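Local atomic coordinates of coronin (Toxoplasma gondii, PDB entry 4OZU), a protein that probably binds actin filaments and contributes to host-cell invasion and egress by the parasite, this chain being its WD40 domain. Residues A[55-60]-A[74-79]; A[105-110]-A[117-122]; A[193-198]-A[207-212]. All coordinates share one frame; numbering follows the deposited sequence.

Contact 1: residues A[55-60]-A[74-79]; sequences GGVLGI and KIKGHT
His78 and Gly56 meet where two antiparallel strands begin to part. His78 CB lies 3.4 Å from Gly56 O and close to Gly56 N. CG, turned beside the backbone N (chi1 -43°), stays close to the same carbonyl oxygen. Next along the ring, His78 ND1 donates to Gly56 O at 2.9 Å. This bond is bent, 140° at the hydrogen, and the donor stands well above the carbonyl plane instead of in it. At the far side of the ring NE2 is taken by Thr97 OG1, so both ring nitrogens are held and the rotation of the imidazole is fixed. A water donates to Gly56 O and to His78 O, giving the glycine carbonyl a second partner.

Further along, true sheet pairing takes over. Leu58 N to Ile75 O and Ile75 N to Leu58 O, each 2.9 Å and nearly straight, make a hydrogen-bonded antiparallel pair. The side chains of this pair run side by side, Leu58 CB to Ile75 CB 3.9 Å, and rest on Leu95 of strand 94-99. Ile75, its CG1 beside the backbone N (chi1 -64°), extends CD1 across to Ile60 CG1 at 3.7 Å. On the face opposite Leu58 and Ile75, Lys74 sends its CD past Val57 CG1 at 4.1 Å, and its ammonium group makes a cation-pi contact with Trp50.

The Gly77-His78 pair, with Thr97 and Trp107 beyond it, matches the GH dipeptide and the histidine-threonine-tryptophan network of a WD40 repeat, here with the histidine bonded to the loop that leads into strand 58-62 of the preceding blade.

Contact 2: residues A[105-110]-A[117-122]; sequences RIWQLP and TELKEP
Trp107, the tryptophan that closes a WD repeat on the third strand of its propeller blade, carries Pro122 on one face. Pro122 CG sits 3.9 Å from the centroid of the six-membered ring of Trp107, 21° off its normal, a CH-pi contact displaced toward the rim. Having CG beside the backbone N (chi1 -59°) brings the indole toward residues 120-122, and Lys120 C and Glu121 N lie at the ring's edge, in its plane. Pro122 CG also lies 3.8 Å from Arg105 CG; the extended arginine carries its guanidinium on to a salt bridge with Asp101.

Leu119 fills in farther along. Its CD2 lies 3.5 Å from Gln108 O and 4.1 Å from Leu109 CD2, the two leucines crossing at about a right angle, while CD1 touches Pro110 CD. At the end, Pro110 CG meets Thr117 CG2 at 3.6 Å.

A single water spans the backbones, accepting from Gln108 N at 2.9 Å and donating to Glu121 O. With no direct hydrogen bond between the segments, the contact rests on apolar packing, the CH-pi contact and this bridging water, while the indole's own polar atom, NE1, is satisfied by Thr97 OG1.

Contact 3: residues A[193-198]-A[207-212]; sequences DKALNI and VGSVAC
Leu196 and Val210 form the central backbone pair of this hairpin: Leu196 N donates to Val210 O at 2.8 Å, and Val210 N returns the bond to Leu196 O. On one side of them Cys212 N reaches Lys194 O at 3.0 Å. On the other, Ile198 N bonds almost straight to Gly208 O, and Ile198 O receives Val207 N at 2.8 Å together with a weak, longer bond from Gly208 N. Two residues facing one make this a classic beta bulge.

The side-chain polar link is Ser209 OG to Asn197 OD1, a short 2.6 Å bond whose donor is tilted 22° from the amide plane. The serine oxygen lies anti to N (chi1 -171°), which carries it across to the amide on the face shared with Ala195 and Ala211. Asn197 ND2 has a weak bond to Thr191 OG1, which probably helps keep the amide in this orientation.

Apolar contacts gather on the face of Leu196, Val210 and Ile198, joined by Cys212 from the end of the strand. Leu196 CB packs on Cys212 CB at 3.9 Å and more loosely on Val210 CG1; all three side chains touch Trp250. At the bulge itself, Ile198 CG2 and Val207 CG2 touch at 3.7 Å, their side chains crossing at about a right angle.

This is the outer hairpin of a four-stranded antiparallel propeller blade, its third strand paired with the edge strand and its apolar face turned to the neighbouring blade.

Overall arrangement
From the N terminus the contacts come in series, none nesting within or crossing another. Contact 1 closes an excursion of 13 residues between its segments, which includes strand 67-68, in the blade that holds strands 45-49, 58-62 and 73-75. The chain then enters the next blade, and contact 2 closes a shorter excursion after strand 104-108. There strand 118-119 turns back to lie parallel to 73-75, adding an edge to the earlier sheet, with probable hydrogen bonds Lys76 N to Leu119 O and Leu119 N to Lys74 O. Contacts 1 and 2 therefore tie adjacent blades together. Contact 3 closes a hairpin within a later blade, its centre about 34 Å from that of contact 1.

Contact 1: residues A[55-60]-A[74-79]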
ATOM      1  N   GLY A  55       0.434 -24.646  -3.136  1.00 45.19           N
ATOM      2  CA  GLY A  55      -0.425 -23.476  -3.079  1.00 39.96           C
ATOM      3  C   GLY A  55       0.065 -22.421  -2.108  1.00 37.94           C
ATOM      4  O   GLY A  55       0.675 -22.729  -1.085  1.00 41.01           O
ATOM      5  N   GLY A  56      -0.211 -21.162  -2.424  1.00 36.18           N
ATOM      6  CA  GLY A  56       0.225 -20.068  -1.586  1.00 33.43           C
ATOM      7  C   GLY A  56      -0.437 -20.109  -0.224  1.00 36.65           C
ATOM      8  O   GLY A  56      -1.623 -20.421  -0.099  1.00 32.40           O
ATOM      9  N   VAL A  57       0.346 -19.798   0.800  1.00 35.54           N
ATOM     10  CA  VAL A  57      -0.153 -19.727   2.161  1.00 31.23           C
ATOM     11  C   VAL A  57       0.250 -18.402   2.746  1.00 32.86           C
ATOM     12  O   VAL A  57       1.381 -17.948   2.564  1.00 30.51           O
ATOM     13  CB  VAL A  57       0.390 -20.876   3.041  1.00 33.22           C
ATOM     14  CG1 VAL A  57      -0.089 -20.734   4.485  1.00 49.81           C
ATOM     15  CG2 VAL A  57      -0.047 -22.204   2.478  1.00 35.19           C
ATOM     16  N   LEU A  58      -0.697 -17.783   3.438  1.00 29.61           N
ATOM     17  CA  LEU A  58      -0.472 -16.541   4.147  1.00 31.16           C
ATOM     18  C   LEU A  58      -0.317 -16.834   5.631  1.00 32.34           C
ATOM     19  O   LEU A  58      -1.160 -17.505   6.225  1.00 32.49           O
ATOM     20  CB  LEU A  58      -1.644 -15.594   3.908  1.00 49.90           C
ATOM     21  CG  LEU A  58      -1.429 -14.087   3.953  1.00 49.14           C
ATOM     22  CD1 LEU A  58      -0.380 -13.632   2.950  1.00 27.75           C
ATOM     23  CD2 LEU A  58      -2.761 -13.412   3.681  1.00 30.40           C
ATOM     24  N   GLY A  59       0.776 -16.359   6.219  1.00 35.33           N
ATOM     25  CA  GLY A  59       0.922 -16.373   7.660  1.00 35.59           C
ATOM     26  C   GLY A  59       0.247 -15.137   8.221  1.00 29.17           C
ATOM     27  O   GLY A  59       0.405 -14.046   7.670  1.00 30.87           O
ATOM     28  N   ILE A  60      -0.519 -15.312   9.294  1.00 35.44           N
ATOM     29  CA  ILE A  60      -1.192 -14.202   9.959  1.00 32.51           C
ATOM     30  C   ILE A  60      -0.690 -14.081  11.395  1.00 36.30           C
ATOM     31  O   ILE A  60      -0.920 -14.964  12.230  1.00 31.82           O
ATOM     32  CB  ILE A  60      -2.735 -14.368   9.939  1.00 28.58           C
ATOM     33  CG1 ILE A  60      -3.258 -14.406   8.501  1.00 32.08           C
ATOM     34  CG2 ILE A  60      -3.415 -13.238  10.709  1.00 37.60           C
ATOM     35  CD1 ILE A  60      -3.037 -13.126   7.712  1.00 24.46           C
ATOM     36  N   LYS A  74      -2.929 -19.565   9.680  1.00 33.67           N
ATOM     37  CA  LYS A  74      -2.693 -19.868   8.270  1.00 32.08           C
ATOM     38  C   LYS A  74      -3.916 -19.634   7.397  1.00 30.82           C
ATOM     39  O   LYS A  74      -5.028 -20.031   7.741  1.00 37.48           O
ATOM     40  CB  LYS A  74      -2.250 -21.319   8.104  1.00 39.29           C
ATOM     41  CG  LYS A  74      -1.068 -21.720   8.956  1.00 46.59           C
ATOM     42  CD  LYS A  74       0.200 -21.013   8.534  1.00 42.31           C
ATOM     43  CE  LYS A  74       1.380 -21.530   9.337  1.00 64.28           C
ATOM     44  NZ  LYS A  74       2.640 -20.852   8.964  1.00 73.81           N
ATOM     45  N   ILE A  75      -3.689 -19.000   6.253  1.00 30.95           N
ATOM     46  CA  ILE A  75      -4.707 -18.872   5.226  1.00 31.09           C
ATOM     47  C   ILE A  75      -4.228 -19.640   3.997  1.00 36.23           C
ATOM     48  O   ILE A  75      -3.176 -19.328   3.440  1.00 33.29           O
ATOM     49  CB  ILE A  75      -4.982 -17.388   4.888  1.00 26.30           C
ATOM     50  CG1 ILE A  75      -5.548 -16.675   6.116  1.00 26.07           C
ATOM     51  CG2 ILE A  75      -5.953 -17.267   3.706  1.00 29.30           C
ATOM     52  CD1 ILE A  75      -5.836 -15.197   5.905  1.00 26.11           C
ATOM     53  N   LYS A  76      -4.997 -20.649   3.592  1.00 32.35           N
ATOM     54  CA  LYS A  76      -4.633 -21.500   2.455  1.00 31.70           C
ATOM     55  C   LYS A  76      -5.528 -21.176   1.246  1.00 35.58           C
ATOM     56  O   LYS A  76      -5.585 -20.027   0.820  1.00 37.63           O
ATOM     57  CB  LYS A  76      -4.728 -22.973   2.853  1.00 46.95           C
ATOM     58  CG  LYS A  76      -3.828 -23.336   4.031  1.00 42.91           C
ATOM     59  CD  LYS A  76      -3.818 -24.834   4.297  1.00 49.56           C
ATOM     60  CE  LYS A  76      -2.920 -25.191   5.473  1.00 69.63           C
ATOM     61  NZ  LYS A  76      -1.488 -24.868   5.218  1.00 87.39           N
ATOM     62  N   GLY A  77      -6.207 -22.171   0.683  1.00 42.29           N
ATOM     63  CA  GLY A  77      -7.139 -21.921  -0.409  1.00 39.31           C
ATOM     64  C   GLY A  77      -6.478 -21.698  -1.761  1.00 41.96           C
ATOM     65  O   GLY A  77      -6.898 -22.281  -2.766  1.00 39.27           O
ATOM     66  N   HIS A  78      -5.450 -20.856  -1.789  1.00 36.76           N
ATOM     67  CA  HIS A  78      -4.708 -20.574  -3.018  1.00 38.29           C
ATOM     68  C   HIS A  78      -4.123 -21.842  -3.624  1.00 38.58           C
ATOM     69  O   HIS A  78      -3.704 -22.740  -2.899  1.00 37.70           O
ATOM     70  CB  HIS A  78      -3.576 -19.579  -2.750  1.00 38.87           C
ATOM     71  CG  HIS A  78      -3.966 -18.437  -1.867  1.00 34.02           C
ATOM     72  ND1 HIS A  78      -3.731 -18.433  -0.508  1.00 32.22           N
ATOM     73  CD2 HIS A  78      -4.571 -17.259  -2.147  1.00 29.73           C
ATOM     74  CE1 HIS A  78      -4.175 -17.302   0.010  1.00 36.57           C
ATOM     75  NE2 HIS A  78      -4.689 -16.572  -0.965  1.00 27.93           N
ATOM     76  N   THR A  79      -4.084 -21.903  -4.954  1.00 35.26           N
ATOM     77  CA  THR A  79      -3.524 -23.054  -5.656  1.00 49.50           C
ATOM     78  C   THR A  79      -2.201 -22.675  -6.328  1.00 39.01           C
ATOM     79  O   THR A  79      -1.497 -23.525  -6.872  1.00 41.55           O
ATOM     80  CB  THR A  79      -4.521 -23.622  -6.694  1.00 43.83           C
ATOM     81  OG1 THR A  79      -4.614 -22.756  -7.835  1.00 38.63           O
ATOM     82  CG2 THR A  79      -5.900 -23.793  -6.063  1.00 38.76           C
TER
HETATM   83  O   HOH W   1      -2.770 -22.839  -0.148  0.99 34.22           O

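Contact 2: residues A[105-110]-A[117-122]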
ATOM      1  N   ARG A 105      -9.345 -13.613  -3.753  1.00 22.64           N
ATOM      2  CA  ARG A 105     -10.068 -14.226  -2.645  1.00 22.76           C
ATOM      3  C   ARG A 105     -10.253 -13.227  -1.512  1.00 22.67           C
ATOM      4  O   ARG A 105      -9.310 -12.544  -1.129  1.00 23.36           O
ATOM      5  CB  ARG A 105      -9.315 -15.460  -2.140  1.00 26.57           C
ATOM      6  CG  ARG A 105      -9.274 -16.598  -3.146  1.00 26.12           C
ATOM      7  CD  ARG A 105      -8.371 -17.735  -2.687  1.00 28.19           C
ATOM      8  NE  ARG A 105      -8.432 -18.879  -3.599  1.00 28.80           N
ATOM      9  CZ  ARG A 105      -7.708 -19.005  -4.710  1.00 28.90           C
ATOM     10  NH1 ARG A 105      -6.854 -18.058  -5.069  1.00 29.35           N
ATOM     11  NH2 ARG A 105      -7.834 -20.093  -5.468  1.00 33.72           N
ATOM     12  N   ILE A 106     -11.477 -13.138  -1.001  1.00 22.83           N
ATOM     13  CA  ILE A 106     -11.775 -12.307   0.162  1.00 24.63           C
ATOM     14  C   ILE A 106     -11.873 -13.225   1.371  1.00 25.50           C
ATOM     15  O   ILE A 106     -12.588 -14.225   1.348  1.00 27.67           O
ATOM     16  CB  ILE A 106     -13.091 -11.508   0.005  1.00 28.02           C
ATOM     17  CG1 ILE A 106     -13.164 -10.819  -1.364  1.00 24.47           C
ATOM     18  CG2 ILE A 106     -13.223 -10.484   1.121  1.00 27.01           C
ATOM     19  CD1 ILE A 106     -11.990  -9.931  -1.682  1.00 21.34           C
ATOM     20  N   TRP A 107     -11.144 -12.876   2.422  1.00 26.11           N
ATOM     21  CA  TRP A 107     -11.042 -13.705   3.611  1.00 28.64           C
ATOM     22  C   TRP A 107     -11.640 -13.015   4.828  1.00 27.72           C
ATOM     23  O   TRP A 107     -11.547 -11.798   4.957  1.00 30.08           O
ATOM     24  CB  TRP A 107      -9.580 -14.032   3.891  1.00 28.58           C
ATOM     25  CG  TRP A 107      -8.895 -14.737   2.782  1.00 29.16           C
ATOM     26  CD1 TRP A 107      -8.066 -14.188   1.852  1.00 24.06           C
ATOM     27  CD2 TRP A 107      -8.959 -16.139   2.487  1.00 31.25           C
ATOM     28  NE1 TRP A 107      -7.607 -15.158   0.996  1.00 29.10           N
ATOM     29  CE2 TRP A 107      -8.142 -16.364   1.362  1.00 29.26           C
ATOM     30  CE3 TRP A 107      -9.627 -17.222   3.064  1.00 26.39           C
ATOM     31  CZ2 TRP A 107      -7.979 -17.627   0.802  1.00 29.92           C
ATOM     32  CZ3 TRP A 107      -9.461 -18.475   2.509  1.00 30.30           C
ATOM     33  CH2 TRP A 107      -8.643 -18.667   1.389  1.00 33.17           C
ATOM     34  N   GLN A 108     -12.240 -13.802   5.718  1.00 26.70           N
ATOM     35  CA  GLN A 108     -12.718 -13.302   7.002  1.00 31.31           C
ATOM     36  C   GLN A 108     -12.105 -14.096   8.147  1.00 30.23           C
ATOM     37  O   GLN A 108     -12.433 -15.268   8.353  1.00 28.80           O
ATOM     38  CB  GLN A 108     -14.241 -13.366   7.083  1.00 29.62           C
ATOM     39  CG  GLN A 108     -14.806 -12.697   8.328  1.00 37.62           C
ATOM     40  CD  GLN A 108     -16.316 -12.603   8.304  1.00 60.86           C
ATOM     41  OE1 GLN A 108     -16.992 -13.418   7.678  1.00 72.99           O
ATOM     42  NE2 GLN A 108     -16.854 -11.599   8.984  1.00 58.46           N
ATOM     43  N   LEU A 109     -11.216 -13.452   8.898  1.00 30.01           N
ATOM     44  CA  LEU A 109     -10.579 -14.088  10.053  1.00 31.96           C
ATOM     45  C   LEU A 109     -11.576 -14.303  11.187  1.00 29.54           C
ATOM     46  O   LEU A 109     -12.541 -13.549  11.319  1.00 35.97           O
ATOM     47  CB  LEU A 109      -9.406 -13.238  10.550  1.00 33.22           C
ATOM     48  CG  LEU A 109      -8.223 -13.138   9.585  1.00 46.44           C
ATOM     49  CD1 LEU A 109      -7.356 -11.945   9.922  1.00 34.91           C
ATOM     50  CD2 LEU A 109      -7.401 -14.416   9.616  1.00 58.19           C
ATOM     51  N   PRO A 110     -11.345 -15.328  12.024  1.00 33.28           N
ATOM     52  CA  PRO A 110     -12.223 -15.532  13.178  1.00 37.75           C
ATOM     53  C   PRO A 110     -12.053 -14.421  14.202  1.00 35.68           C
ATOM     54  O   PRO A 110     -11.113 -13.634  14.074  1.00 38.11           O
ATOM     55  CB  PRO A 110     -11.755 -16.878  13.745  1.00 44.37           C
ATOM     56  CG  PRO A 110     -10.330 -16.979  13.330  1.00 52.57           C
ATOM     57  CD  PRO A 110     -10.255 -16.321  11.980  1.00 54.19           C
ATOM     58  N   THR A 117      -5.353 -21.513  14.179  1.00 40.88           N
ATOM     59  CA  THR A 117      -6.345 -21.006  13.241  1.00 43.79           C
ATOM     60  C   THR A 117      -5.939 -21.328  11.808  1.00 51.90           C
ATOM     61  O   THR A 117      -4.807 -21.063  11.400  1.00 40.79           O
ATOM     62  CB  THR A 117      -6.533 -19.488  13.388  1.00 53.21           C
ATOM     63  OG1 THR A 117      -7.045 -19.198  14.694  1.00 56.46           O
ATOM     64  CG2 THR A 117      -7.498 -18.945  12.337  1.00 65.99           C
ATOM     65  N   GLU A 118      -6.876 -21.897  11.054  1.00 41.22           N
ATOM     66  CA  GLU A 118      -6.655 -22.228   9.653  1.00 46.57           C
ATOM     67  C   GLU A 118      -7.857 -21.806   8.818  1.00 36.92           C
ATOM     68  O   GLU A 118      -8.986 -22.212   9.098  1.00 41.53           O
ATOM     69  CB  GLU A 118      -6.400 -23.725   9.489  1.00 73.05           C
ATOM     70  CG  GLU A 118      -5.959 -24.138   8.096  1.00 46.83           C
ATOM     71  CD  GLU A 118      -5.896 -25.647   7.941  1.00 63.11           C
ATOM     72  OE1 GLU A 118      -6.938 -26.309   8.134  1.00 76.49           O
ATOM     73  OE2 GLU A 118      -4.803 -26.173   7.636  1.00 59.02           O
ATOM     74  N   LEU A 119      -7.600 -20.986   7.807  1.00 33.89           N
ATOM     75  CA  LEU A 119      -8.621 -20.548   6.863  1.00 32.99           C
ATOM     76  C   LEU A 119      -8.416 -21.220   5.512  1.00 33.06           C
ATOM     77  O   LEU A 119      -7.349 -21.096   4.911  1.00 54.14           O
ATOM     78  CB  LEU A 119      -8.577 -19.029   6.700  1.00 40.96           C
ATOM     79  CG  LEU A 119      -9.767 -18.225   7.216  1.00 43.62           C
ATOM     80  CD1 LEU A 119     -10.035 -18.507   8.684  1.00 54.15           C
ATOM     81  CD2 LEU A 119      -9.514 -16.741   6.990  1.00 31.34           C
ATOM     82  N   LYS A 120      -9.439 -21.928   5.041  1.00 40.18           N
ATOM     83  CA  LYS A 120      -9.382 -22.604   3.746  1.00 42.96           C
ATOM     84  C   LYS A 120     -10.401 -22.046   2.763  1.00 39.85           C
ATOM     85  O   LYS A 120     -10.154 -22.021   1.558  1.00 52.54           O
ATOM     86  CB  LYS A 120      -9.608 -24.109   3.914  1.00 48.32           C
ATOM     87  CG  LYS A 120      -8.375 -24.878   4.354  1.00 40.88           C
ATOM     88  CD  LYS A 120      -8.592 -26.381   4.236  1.00 67.68           C
ATOM     89  CE  LYS A 120      -7.296 -27.151   4.435  1.00 73.98           C
ATOM     90  NZ  LYS A 120      -7.469 -28.617   4.225  1.00 73.60           N
ATOM     91  N   GLU A 121     -11.546 -21.607   3.280  1.00 38.33           N
ATOM     92  CA  GLU A 121     -12.632 -21.112   2.435  1.00 35.42           C
ATOM     93  C   GLU A 121     -12.759 -19.590   2.495  1.00 31.92           C
ATOM     94  O   GLU A 121     -12.997 -19.030   3.561  1.00 36.95           O
ATOM     95  CB  GLU A 121     -13.957 -21.751   2.853  1.00 38.44           C
ATOM     96  CG  GLU A 121     -14.010 -23.263   2.662  1.00 54.52           C
ATOM     97  CD  GLU A 121     -14.155 -23.678   1.204  1.00 86.52           C
ATOM     98  OE1 GLU A 121     -14.083 -22.804   0.313  1.00 88.26           O
ATOM     99  OE2 GLU A 121     -14.350 -24.886   0.952  1.00 86.27           O
ATOM    100  N   PRO A 122     -12.595 -18.907   1.349  1.00 34.52           N
ATOM    101  CA  PRO A 122     -12.873 -17.468   1.338  1.00 29.67           C
ATOM    102  C   PRO A 122     -14.358 -17.177   1.493  1.00 28.41           C
ATOM    103  O   PRO A 122     -15.175 -18.039   1.166  1.00 34.38           O
ATOM    104  CB  PRO A 122     -12.387 -17.011  -0.045  1.00 34.70           C
ATOM    105  CG  PRO A 122     -11.638 -18.153  -0.629  1.00 33.79           C
ATOM    106  CD  PRO A 122     -12.141 -19.391   0.036  1.00 30.73           C
TER
HETATM  107  O   HOH W   2     -12.719 -16.600   5.060  1.00 30.02           O

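Contact 3: residues A[193-198]-A[207-212]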
ATOM      1  N   ASP A 193       4.180  -0.480 -20.895  1.00 32.83           N
ATOM      2  CA  ASP A 193       4.481   0.445 -21.992  1.00 32.57           C
ATOM      3  C   ASP A 193       4.936   1.807 -21.467  1.00 34.96           C
ATOM      4  O   ASP A 193       5.021   2.767 -22.232  1.00 34.08           O
ATOM      5  CB  ASP A 193       3.269   0.626 -22.913  1.00 47.60           C
ATOM      6  CG  ASP A 193       2.066   1.201 -22.198  1.00 45.60           C
ATOM      7  OD1 ASP A 193       2.005   1.115 -20.954  1.00 43.54           O
ATOM      8  OD2 ASP A 193       1.170   1.740 -22.883  1.00 56.20           O
ATOM      9  N   LYS A 194       5.224   1.875 -20.167  1.00 31.33           N
ATOM     10  CA  LYS A 194       5.774   3.074 -19.517  1.00 34.14           C
ATOM     11  C   LYS A 194       4.717   4.159 -19.355  1.00 35.85           C
ATOM     12  O   LYS A 194       5.042   5.337 -19.210  1.00 32.61           O
ATOM     13  CB  LYS A 194       6.963   3.635 -20.301  1.00 33.80           C
ATOM     14  CG  LYS A 194       7.961   2.594 -20.810  1.00 37.92           C
ATOM     15  CD  LYS A 194       9.082   3.237 -21.605  1.00 42.82           C
ATOM     16  CE  LYS A 194       9.865   2.190 -22.388  1.00 47.82           C
ATOM     17  NZ  LYS A 194      11.146   2.717 -22.924  1.00 55.61           N
ATOM     18  N   ALA A 195       3.452   3.758 -19.372  1.00 28.88           N
ATOM     19  CA  ALA A 195       2.355   4.703 -19.266  1.00 29.57           C
ATOM     20  C   ALA A 195       1.799   4.737 -17.850  1.00 23.76           C
ATOM     21  O   ALA A 195       1.736   3.715 -17.160  1.00 25.22           O
ATOM     22  CB  ALA A 195       1.257   4.353 -20.250  1.00 28.93           C
ATOM     23  N   LEU A 196       1.414   5.936 -17.429  1.00 22.29           N
ATOM     24  CA  LEU A 196       0.594   6.127 -16.247  1.00 19.70           C
ATOM     25  C   LEU A 196      -0.822   6.409 -16.725  1.00 19.37           C
ATOM     26  O   LEU A 196      -1.036   7.350 -17.490  1.00 23.75           O
ATOM     27  CB  LEU A 196       1.122   7.280 -15.393  1.00 19.87           C
ATOM     28  CG  LEU A 196       0.241   7.705 -14.215  1.00 20.55           C
ATOM     29  CD1 LEU A 196       0.230   6.642 -13.126  1.00 21.83           C
ATOM     30  CD2 LEU A 196       0.720   9.027 -13.673  1.00 24.94           C
ATOM     31  N   ASN A 197      -1.775   5.597 -16.278  1.00 21.72           N
ATOM     32  CA  ASN A 197      -3.155   5.697 -16.727  1.00 20.10           C
ATOM     33  C   ASN A 197      -4.085   5.998 -15.572  1.00 20.75           C
ATOM     34  O   ASN A 197      -3.940   5.435 -14.485  1.00 22.38           O
ATOM     35  CB  ASN A 197      -3.598   4.401 -17.415  1.00 21.56           C
ATOM     36  CG  ASN A 197      -2.574   3.884 -18.405  1.00 24.46           C
ATOM     37  OD1 ASN A 197      -2.413   4.434 -19.497  1.00 30.44           O
ATOM     38  ND2 ASN A 197      -1.877   2.814 -18.031  1.00 34.61           N
ATOM     39  N   ILE A 198      -5.034   6.896 -15.819  1.00 19.60           N
ATOM     40  CA  ILE A 198      -6.055   7.240 -14.840  1.00 18.76           C
ATOM     41  C   ILE A 198      -7.391   6.657 -15.288  1.00 20.16           C
ATOM     42  O   ILE A 198      -7.807   6.845 -16.434  1.00 20.84           O
ATOM     43  CB  ILE A 198      -6.199   8.762 -14.665  1.00 21.25           C
ATOM     44  CG1 ILE A 198      -4.829   9.431 -14.505  1.00 20.25           C
ATOM     45  CG2 ILE A 198      -7.103   9.060 -13.484  1.00 22.70           C
ATOM     46  CD1 ILE A 198      -4.023   8.935 -13.320  1.00 19.71           C
ATOM     47  N   VAL A 207      -9.544   8.068 -18.320  1.00 20.99           N
ATOM     48  CA  VAL A 207      -9.717   9.512 -18.384  1.00 23.61           C
ATOM     49  C   VAL A 207      -8.387  10.261 -18.467  1.00 33.08           C
ATOM     50  O   VAL A 207      -8.354  11.491 -18.447  1.00 36.72           O
ATOM     51  CB  VAL A 207     -10.513  10.016 -17.180  1.00 26.31           C
ATOM     52  CG1 VAL A 207     -11.908   9.390 -17.193  1.00 26.06           C
ATOM     53  CG2 VAL A 207      -9.795   9.707 -15.873  1.00 27.83           C
ATOM     54  N   GLY A 208      -7.291   9.526 -18.577  1.00 27.87           N
ATOM     55  CA  GLY A 208      -6.005  10.158 -18.789  1.00 26.55           C
ATOM     56  C   GLY A 208      -4.901   9.147 -18.981  1.00 20.43           C
ATOM     57  O   GLY A 208      -4.925   8.069 -18.394  1.00 22.36           O
ATOM     58  N   SER A 209      -3.932   9.486 -19.820  1.00 24.04           N
ATOM     59  CA  SER A 209      -2.769   8.627 -19.981  1.00 26.25           C
ATOM     60  C   SER A 209      -1.569   9.432 -20.439  1.00 23.13           C
ATOM     61  O   SER A 209      -1.692  10.315 -21.281  1.00 24.84           O
ATOM     62  CB  SER A 209      -3.061   7.496 -20.969  1.00 30.05           C
ATOM     63  OG  SER A 209      -1.999   6.555 -20.962  1.00 33.19           O
ATOM     64  N   VAL A 210      -0.404   9.121 -19.876  1.00 22.47           N
ATOM     65  CA  VAL A 210       0.823   9.824 -20.228  1.00 23.85           C
ATOM     66  C   VAL A 210       2.032   8.915 -20.046  1.00 24.07           C
ATOM     67  O   VAL A 210       2.055   8.066 -19.158  1.00 26.61           O
ATOM     68  CB  VAL A 210       1.004  11.109 -19.376  1.00 23.63           C
ATOM     69  CG1 VAL A 210       1.286  10.769 -17.915  1.00 24.87           C
ATOM     70  CG2 VAL A 210       2.105  11.994 -19.954  1.00 26.71           C
ATOM     71  N   ALA A 211       3.030   9.095 -20.901  1.00 25.92           N
ATOM     72  CA  ALA A 211       4.306   8.420 -20.737  1.00 27.95           C
ATOM     73  C   ALA A 211       4.987   9.018 -19.512  1.00 29.92           C
ATOM     74  O   ALA A 211       5.343  10.194 -19.525  1.00 28.96           O
ATOM     75  CB  ALA A 211       5.166   8.587 -21.982  1.00 29.09           C
ATOM     76  N   CYS A 212       5.153   8.232 -18.450  1.00 24.44           N
ATOM     77  CA  CYS A 212       5.604   8.808 -17.183  1.00 21.49           C
ATOM     78  C   CYS A 212       7.117   8.740 -16.983  1.00 25.84           C
ATOM     79  O   CYS A 212       7.682   9.640 -16.363  1.00 25.75           O
ATOM     80  CB  CYS A 212       4.885   8.140 -16.008  1.00 27.36           C
ATOM     81  SG  CYS A 212       5.108   6.358 -15.852  1.00 29.83           S
TER